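Local coordinates for putative chemotaxis protein (Desulfovibrio vulgaris str. Hildenborough, PDB 3H4Y), which probably acts as a CheX-like phosphatase in bacterial chemotaxis, removing phosphate from the response regulator CheY, at residues 18-23 with 93-98. Sequence-based numbering, arbitrary orientation.
Sequences VNVLST and GEVTNM
Val20 of segment 18-23 and Met98 of segment 93-98, a selenomethionine, lie where the two backbones run closest, their CA atoms 6.6 Å apart. Both segments are helical and run roughly antiparallel, at 142° between their N-to-C directions, with axes that approach to 9.7 Å. In this CheX-family fold, helices 10-25 and 84-109 lie side by side against a six-stranded antiparallel sheet. Between the two segments the contact is wholly van der Waals, with no hydrogen bond across it, and it illustrates how a few aliphatic groups can bring helices together.

Val20 reaches across with both of its methyls. CG1, anti to the backbone N (chi1 169°), approaches the backbone of the partner helix, 3.8 Å from Val95 O, and also meets the CG1 methyl of that valine. CG2 rests on Met98 CB at 3.8 Å, the two side chains crossing nearly at a right angle. Met98 thus touches through CB, and in the given conformer the chain beyond it leads away from segment 18-23.

Leu21, one residue further on, places CD1 3.8 Å from Val95 CG1, these side chains likewise crossing at about a right angle. That methyl of Val95 therefore serves both Val20 and Leu21. Helix 66-77 adjoins this apolar patch, with Leu72 against Leu21 and Met76 against Val95, while Thr96, on the far face of its helix, packs on Ala48 and Ile50 of the sheet. A polar link between the same two long helices lies beyond the patch, where Asn19 ND2 hydrogen-bonds Gln102 OE1.

Within helix 10-25, a hydroxyl turns back on the backbone. Asn19 O receives Thr23 N on one face of its carbonyl plane and, on the opposite face, Thr23 OG1 at 2.9 Å.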
ATOM      1  N   VAL A  18      16.416   7.552 -10.379  1.00 11.36           N
ATOM      2  CA  VAL A  18      16.965   8.166 -11.586  1.00 12.64           C
ATOM      3  C   VAL A  18      17.108   7.132 -12.691  1.00 11.22           C
ATOM      4  O   VAL A  18      16.703   7.385 -13.817  1.00 12.25           O
ATOM      5  CB  VAL A  18      18.306   8.874 -11.295  1.00 13.53           C
ATOM      6  CG1 VAL A  18      18.962   9.324 -12.591  1.00 15.46           C
ATOM      7  CG2 VAL A  18      18.075  10.040 -10.335  1.00 11.28           C
ATOM      8  N   ASN A  19      17.610   5.934 -12.380  1.00 12.37           N
ATOM      9  CA  ASN A  19      17.791   4.890 -13.405  1.00 14.23           C
ATOM     10  C   ASN A  19      16.478   4.471 -14.022  1.00 12.21           C
ATOM     11  O   ASN A  19      16.350   4.310 -15.264  1.00 12.87           O
ATOM     12  CB  ASN A  19      18.361   3.595 -12.840  1.00 17.07           C
ATOM     13  CG  ASN A  19      19.795   3.669 -12.490  1.00 22.31           C
ATOM     14  OD1 ASN A  19      20.502   4.619 -12.838  1.00 20.78           O
ATOM     15  ND2 ASN A  19      20.256   2.634 -11.750  1.00 22.03           N
ATOM     16  N   VAL A  20      15.476   4.269 -13.169  1.00 10.08           N
ATOM     17  CA  VAL A  20      14.204   3.747 -13.654  1.00 10.87           C
ATOM     18  C   VAL A  20      13.472   4.803 -14.484  1.00 12.26           C
ATOM     19  O   VAL A  20      13.024   4.519 -15.584  1.00 11.47           O
ATOM     20  CB  VAL A  20      13.326   3.237 -12.490  1.00 11.10           C
ATOM     21  CG1 VAL A  20      11.897   2.944 -12.936  1.00 10.27           C
ATOM     22  CG2 VAL A  20      13.971   2.000 -11.853  1.00 11.32           C
ATOM     23  N   LEU A  21      13.355   6.025 -13.981  1.00  9.44           N
ATOM     24  CA  LEU A  21      12.685   7.059 -14.742  1.00 10.57           C
ATOM     25  C   LEU A  21      13.416   7.373 -16.042  1.00  9.61           C
ATOM     26  O   LEU A  21      12.757   7.615 -17.058  1.00 11.47           O
ATOM     27  CB  LEU A  21      12.403   8.337 -13.936  1.00 11.77           C
ATOM     28  CG  LEU A  21      11.030   8.336 -13.254  1.00 15.46           C
ATOM     29  CD1 LEU A  21      11.003   7.281 -12.117  1.00 11.86           C
ATOM     30  CD2 LEU A  21      10.674   9.681 -12.731  1.00 16.21           C
ATOM     31  N   SER A  22      14.752   7.437 -16.014  1.00 11.30           N
ATOM     32  CA  SER A  22      15.520   7.733 -17.225  0.50 13.82           C
ATOM     33  C   SER A  22      15.325   6.644 -18.266  1.00 11.26           C
ATOM     34  O   SER A  22      15.062   6.921 -19.434  1.00 12.61           O
ATOM     35  CB  SER A  22      17.019   7.836 -16.927  0.50 14.51           C
ATOM     36  OG  SER A  22      17.301   8.775 -15.903  0.50 22.55           O
ATOM     37  N   THR A  23      15.445   5.392 -17.848  1.00 11.09           N
ATOM     38  CA  THR A  23      15.380   4.268 -18.801  1.00 12.55           C
ATOM     39  C   THR A  23      13.994   3.952 -19.307  1.00 13.27           C
ATOM     40  O   THR A  23      13.813   3.687 -20.497  1.00 15.23           O
ATOM     41  CB  THR A  23      15.965   2.985 -18.164  1.00 14.83           C
ATOM     42  OG1 THR A  23      17.296   3.245 -17.756  1.00 18.27           O
ATOM     43  CG2 THR A  23      15.961   1.828 -19.176  1.00 19.59           C
ATOM     44  N   GLY A  93       2.609   1.550 -11.188  1.00 11.90           N
ATOM     45  CA  GLY A  93       2.944   0.275 -10.541  1.00  9.71           C
ATOM     46  C   GLY A  93       4.296  -0.281 -11.008  1.00 11.20           C
ATOM     47  O   GLY A  93       5.117  -0.700 -10.187  1.00 10.75           O
ATOM     48  N   GLU A  94       4.509  -0.277 -12.329  1.00 10.62           N
ATOM     49  CA  GLU A  94       5.740  -0.796 -12.896  1.00 10.93           C
ATOM     50  C   GLU A  94       6.942   0.010 -12.458  1.00 11.03           C
ATOM     51  O   GLU A  94       8.001  -0.574 -12.142  1.00 11.51           O
ATOM     52  CB  GLU A  94       5.685  -0.840 -14.421  1.00 14.46           C
ATOM     53  CG  GLU A  94       4.798  -1.942 -14.927  1.00 22.89           C
ATOM     54  CD  GLU A  94       4.456  -1.789 -16.394  1.00 31.04           C
ATOM     55  OE1 GLU A  94       5.184  -1.029 -17.095  1.00 27.54           O
ATOM     56  OE2 GLU A  94       3.457  -2.421 -16.819  1.00 38.79           O
ATOM     57  N   VAL A  95       6.843   1.338 -12.529  1.00 10.33           N
ATOM     58  CA  VAL A  95       7.937   2.183 -12.086  1.00 11.35           C
ATOM     59  C   VAL A  95       8.288   1.924 -10.619  1.00 13.12           C
ATOM     60  O   VAL A  95       9.465   1.783 -10.235  1.00 11.00           O
ATOM     61  CB  VAL A  95       7.605   3.690 -12.305  1.00 15.67           C
ATOM     62  CG1 VAL A  95       8.441   4.594 -11.403  1.00 20.35           C
ATOM     63  CG2 VAL A  95       7.822   4.027 -13.723  1.00 15.92           C
ATOM     64  N   THR A  96       7.267   1.821  -9.789  1.00 10.30           N
ATOM     65  CA  THR A  96       7.468   1.562  -8.367  1.00  9.51           C
ATOM     66  C   THR A  96       8.073   0.198  -8.129  1.00  9.98           C
ATOM     67  O   THR A  96       8.971   0.050  -7.300  1.00 10.86           O
ATOM     68  CB  THR A  96       6.178   1.787  -7.573  1.00 11.61           C
ATOM     69  OG1 THR A  96       5.747   3.135  -7.833  1.00 12.02           O
ATOM     70  CG2 THR A  96       6.425   1.627  -6.080  1.00  9.31           C
ATOM     71  N   ASN A  97       7.585  -0.810  -8.832  1.00  7.16           N
ATOM     72  CA  ASN A  97       8.164  -2.143  -8.751  1.00  8.61           C
ATOM     73  C   ASN A  97       9.667  -2.149  -9.105  1.00  8.09           C
ATOM     74  O   ASN A  97      10.457  -2.839  -8.416  1.00  9.23           O
ATOM     75  CB  ASN A  97       7.419  -3.089  -9.652  1.00  9.52           C
ATOM     76  CG  ASN A  97       7.776  -4.486  -9.376  1.00 19.42           C
ATOM     77  OD1 ASN A  97       8.426  -5.148 -10.193  1.00 28.87           O
ATOM     78  ND2 ASN A  97       7.405  -4.945  -8.212  1.00 18.48           N
HETATM   79  N   MSE A  98      10.081  -1.426 -10.144  1.00  8.87           N
HETATM   80  CA  MSE A  98      11.509  -1.393 -10.512  0.67  7.87           C
HETATM   81  C   MSE A  98      12.362  -0.560  -9.568  1.00  8.62           C
HETATM   82  O   MSE A  98      13.503  -0.863  -9.344  1.00  9.83           O
HETATM   83  CB  MSE A  98      11.667  -0.957 -11.959  0.67 10.86           C
HETATM   84  CG  MSE A  98      11.029  -1.960 -12.904  0.67 10.93           C
HETATM   85 SE   MSE A  98      11.622  -3.812 -12.656  0.50 18.39          SE
HETATM   86  CE  MSE A  98      13.477  -3.471 -12.519  0.67  3.83           C
TER